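Heat shock protease HtrA (Thermotoga maritima, PDB 1L1J) probably cleaves proteins as an ATP-independent heat-shock serine endopeptidase, of which this chain is the protease domain. Local coordinates at residues S90-E95 with K115-L120. Numbering follows the deposited sequence.
Sequences SKYDAE and KKFPYL
Tyr92 and Phe117 carry this contact, ring against ring. Their side chains come from opposite directions. The edge of Phe117 is turned toward the face of Tyr92, with the ring planes at 82° and the centroids 5.5 Å apart. This is an offset edge-to-face pair. The overlap is displaced to the outer half of the tyrosine ring, where Phe117 CE1 lies 3.7 Å from Tyr92 CE2. Phe117 CZ also reaches that ring, 3.8 Å from the same Tyr92 CE2. The phenol oxygen takes part as well: Tyr92 OH sits 3.7 Å from Phe117 CE1, at the phenylalanine edge and in the plane of that ring. In Tyr92, CG stands anti to the carbonyl carbon (chi1 -54°), which sends the ring off the strand toward Phe117. The hydroxyl is also a donor, and Tyr92 OH gives a hydrogen bond to Ser90 OG at 2.9 Å. Ser90 OG is hydrogen-bonded in turn to Asp88 OD1. These two hydrogen bonds are likely to restrain the phenol end of the ring. A leucine here, with no ring or hydroxyl, would probably leave the Phe117 edge without an aromatic face to pack on and Ser90 OG with one hydrogen-bond partner fewer.

The tight part is confined to these two rings. Ile110 touches both of them, and Ala112 and Ile62 add to the packing of Phe117. Beyond the rings the contact is loose. Lys91, Asp93, Lys115 and Lys116 are exposed and stay clear of the opposite segment. Only 76 Å² is buried between the segments. Tyr92 and Phe117 are both partly exposed, so the contact lies at the surface. It lies away from the predicted catalytic residues. It joins edge strand 91-93 of an antiparallel sheet to the loop between strands 105-109 and 121-122, which links the two beta domains of the trypsin-like fold.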
ATOM      1  N   SER A  90     -16.106  -9.474   1.558  1.00 59.99           N
ATOM      2  CA  SER A  90     -16.190  -9.432   3.020  1.00 61.62           C
ATOM      3  C   SER A  90     -15.545  -8.197   3.657  1.00 61.30           C
ATOM      4  O   SER A  90     -14.497  -7.743   3.206  1.00 62.80           O
ATOM      5  CB  SER A  90     -15.561 -10.709   3.609  1.00 62.59           C
ATOM      6  OG  SER A  90     -14.180 -10.819   3.297  1.00 62.98           O
ATOM      7  N   LYS A  91     -16.168  -7.664   4.707  1.00 60.96           N
ATOM      8  CA  LYS A  91     -15.637  -6.485   5.393  1.00 61.53           C
ATOM      9  C   LYS A  91     -15.137  -6.837   6.799  1.00 62.87           C
ATOM     10  O   LYS A  91     -15.568  -7.832   7.389  1.00 64.73           O
ATOM     11  CB  LYS A  91     -16.705  -5.382   5.449  1.00 60.03           C
ATOM     12  CG  LYS A  91     -17.270  -5.026   4.074  1.00 58.76           C
ATOM     13  CD  LYS A  91     -17.583  -3.536   3.894  1.00 58.33           C
ATOM     14  CE  LYS A  91     -18.194  -3.284   2.495  1.00 60.01           C
ATOM     15  NZ  LYS A  91     -18.580  -1.863   2.180  1.00 56.68           N
ATOM     16  N   TYR A  92     -14.206  -6.042   7.322  1.00 63.11           N
ATOM     17  CA  TYR A  92     -13.647  -6.305   8.645  1.00 63.61           C
ATOM     18  C   TYR A  92     -13.254  -5.057   9.407  1.00 64.96           C
ATOM     19  O   TYR A  92     -13.288  -3.937   8.891  1.00 64.28           O
ATOM     20  CB  TYR A  92     -12.394  -7.180   8.553  1.00 62.86           C
ATOM     21  CG  TYR A  92     -12.570  -8.464   7.794  1.00 63.05           C
ATOM     22  CD1 TYR A  92     -12.757  -8.456   6.418  1.00 62.17           C
ATOM     23  CD2 TYR A  92     -12.578  -9.692   8.456  1.00 64.05           C
ATOM     24  CE1 TYR A  92     -12.950  -9.633   5.714  1.00 63.76           C
ATOM     25  CE2 TYR A  92     -12.769 -10.884   7.761  1.00 64.07           C
ATOM     26  CZ  TYR A  92     -12.958 -10.844   6.388  1.00 64.39           C
ATOM     27  OH  TYR A  92     -13.178 -12.007   5.686  1.00 64.07           O
ATOM     28  N   ASP A  93     -12.863  -5.282  10.654  1.00 66.99           N
ATOM     29  CA  ASP A  93     -12.416  -4.223  11.535  1.00 69.33           C
ATOM     30  C   ASP A  93     -10.999  -4.579  11.910  1.00 69.67           C
ATOM     31  O   ASP A  93     -10.736  -5.679  12.392  1.00 70.65           O
ATOM     32  CB  ASP A  93     -13.293  -4.147  12.784  1.00 70.69           C
ATOM     33  CG  ASP A  93     -14.544  -3.314  12.565  1.00 72.08           C
ATOM     34  OD1 ASP A  93     -14.465  -2.066  12.691  1.00 71.95           O
ATOM     35  OD2 ASP A  93     -15.601  -3.910  12.253  1.00 72.86           O
ATOM     36  N   ALA A  94     -10.090  -3.646  11.669  1.00 69.78           N
ATOM     37  CA  ALA A  94      -8.687  -3.861  11.958  1.00 69.89           C
ATOM     38  C   ALA A  94      -8.258  -3.179  13.239  1.00 70.26           C
ATOM     39  O   ALA A  94      -8.800  -2.135  13.624  1.00 69.34           O
ATOM     40  CB  ALA A  94      -7.852  -3.345  10.812  1.00 70.96           C
ATOM     41  N   GLU A  95      -7.258  -3.764  13.883  1.00 70.08           N
ATOM     42  CA  GLU A  95      -6.740  -3.203  15.117  1.00 70.53           C
ATOM     43  C   GLU A  95      -5.342  -2.656  14.884  1.00 69.09           C
ATOM     44  O   GLU A  95      -4.439  -3.404  14.523  1.00 69.21           O
ATOM     45  CB  GLU A  95      -6.686  -4.274  16.196  1.00 71.89           C
ATOM     46  CG  GLU A  95      -6.614  -3.710  17.589  1.00 73.50           C
ATOM     47  CD  GLU A  95      -6.438  -4.787  18.619  1.00 75.17           C
ATOM     48  OE1 GLU A  95      -6.805  -4.544  19.791  1.00 76.40           O
ATOM     49  OE2 GLU A  95      -5.926  -5.873  18.253  1.00 75.74           O
ATOM     50  N   LYS A 115     -11.443 -19.717   9.291  1.00 94.26           N
ATOM     51  CA  LYS A 115     -10.347 -19.898   8.355  1.00 92.50           C
ATOM     52  C   LYS A 115      -9.393 -18.722   8.355  1.00 89.97           C
ATOM     53  O   LYS A 115      -9.752 -17.599   8.727  1.00 88.46           O
ATOM     54  CB  LYS A 115     -10.870 -20.139   6.930  1.00 93.72           C
ATOM     55  CG  LYS A 115     -11.286 -21.584   6.669  1.00 95.80           C
ATOM     56  CD  LYS A 115     -10.123 -22.545   6.949  1.00 97.57           C
ATOM     57  CE  LYS A 115     -10.548 -24.013   6.858  1.00 98.96           C
ATOM     58  NZ  LYS A 115      -9.417 -24.960   7.130  1.00 98.86           N
ATOM     59  N   LYS A 116      -8.162 -19.008   7.953  1.00 87.47           N
ATOM     60  CA  LYS A 116      -7.137 -17.995   7.873  1.00 84.00           C
ATOM     61  C   LYS A 116      -7.270 -17.335   6.507  1.00 80.82           C
ATOM     62  O   LYS A 116      -8.057 -17.782   5.666  1.00 80.49           O
ATOM     63  CB  LYS A 116      -5.765 -18.636   8.062  1.00 85.83           C
ATOM     64  CG  LYS A 116      -5.598 -19.292   9.437  1.00 87.59           C
ATOM     65  CD  LYS A 116      -4.162 -19.775   9.691  1.00 87.58           C
ATOM     66  CE  LYS A 116      -3.997 -20.261  11.128  1.00 87.26           C
ATOM     67  NZ  LYS A 116      -2.587 -20.601  11.456  1.00 87.23           N
ATOM     68  N   PHE A 117      -6.504 -16.272   6.291  1.00 76.77           N
ATOM     69  CA  PHE A 117      -6.558 -15.519   5.044  1.00 71.68           C
ATOM     70  C   PHE A 117      -5.413 -15.813   4.085  1.00 68.96           C
ATOM     71  O   PHE A 117      -4.444 -16.495   4.436  1.00 68.69           O
ATOM     72  CB  PHE A 117      -6.525 -14.030   5.362  1.00 71.12           C
ATOM     73  CG  PHE A 117      -7.566 -13.595   6.343  1.00 71.12           C
ATOM     74  CD1 PHE A 117      -8.889 -13.445   5.952  1.00 71.30           C
ATOM     75  CD2 PHE A 117      -7.222 -13.323   7.660  1.00 71.44           C
ATOM     76  CE1 PHE A 117      -9.859 -13.022   6.863  1.00 72.22           C
ATOM     77  CE2 PHE A 117      -8.185 -12.903   8.578  1.00 72.06           C
ATOM     78  CZ  PHE A 117      -9.506 -12.753   8.177  1.00 71.34           C
ATOM     79  N   PRO A 118      -5.528 -15.320   2.842  1.00 66.87           N
ATOM     80  CA  PRO A 118      -4.481 -15.516   1.834  1.00 64.40           C
ATOM     81  C   PRO A 118      -3.415 -14.464   2.142  1.00 62.16           C
ATOM     82  O   PRO A 118      -3.732 -13.390   2.661  1.00 59.44           O
ATOM     83  CB  PRO A 118      -5.210 -15.247   0.522  1.00 64.76           C
ATOM     84  CG  PRO A 118      -6.244 -14.231   0.919  1.00 65.36           C
ATOM     85  CD  PRO A 118      -6.759 -14.797   2.218  1.00 65.86           C
ATOM     86  N   TYR A 119      -2.160 -14.756   1.832  1.00 61.04           N
ATOM     87  CA  TYR A 119      -1.108 -13.800   2.141  1.00 60.98           C
ATOM     88  C   TYR A 119       0.026 -13.784   1.137  1.00 59.99           C
ATOM     89  O   TYR A 119       0.260 -14.764   0.423  1.00 58.57           O
ATOM     90  CB  TYR A 119      -0.532 -14.104   3.518  1.00 62.22           C
ATOM     91  CG  TYR A 119       0.082 -15.475   3.582  1.00 63.77           C
ATOM     92  CD1 TYR A 119       1.461 -15.634   3.712  1.00 64.18           C
ATOM     93  CD2 TYR A 119      -0.711 -16.622   3.465  1.00 64.16           C
ATOM     94  CE1 TYR A 119       2.041 -16.908   3.724  1.00 64.81           C
ATOM     95  CE2 TYR A 119      -0.144 -17.895   3.473  1.00 64.12           C
ATOM     96  CZ  TYR A 119       1.233 -18.032   3.602  1.00 64.57           C
ATOM     97  OH  TYR A 119       1.802 -19.287   3.621  1.00 65.82           O
ATOM     98  N   LEU A 120       0.736 -12.656   1.108  1.00 58.52           N
ATOM     99  CA  LEU A 120       1.879 -12.476   0.223  1.00 56.27           C
ATOM    100  C   LEU A 120       3.164 -12.805   0.977  1.00 55.07           C
ATOM    101  O   LEU A 120       3.197 -12.781   2.196  1.00 54.88           O
ATOM    102  CB  LEU A 120       1.938 -11.030  -0.287  1.00 55.36           C
ATOM    103  CG  LEU A 120       0.932 -10.494  -1.318  1.00 53.64           C
ATOM    104  CD1 LEU A 120       0.114 -11.634  -1.899  1.00 51.51           C
ATOM    105  CD2 LEU A 120       0.036  -9.453  -0.672  1.00 51.16           C
TER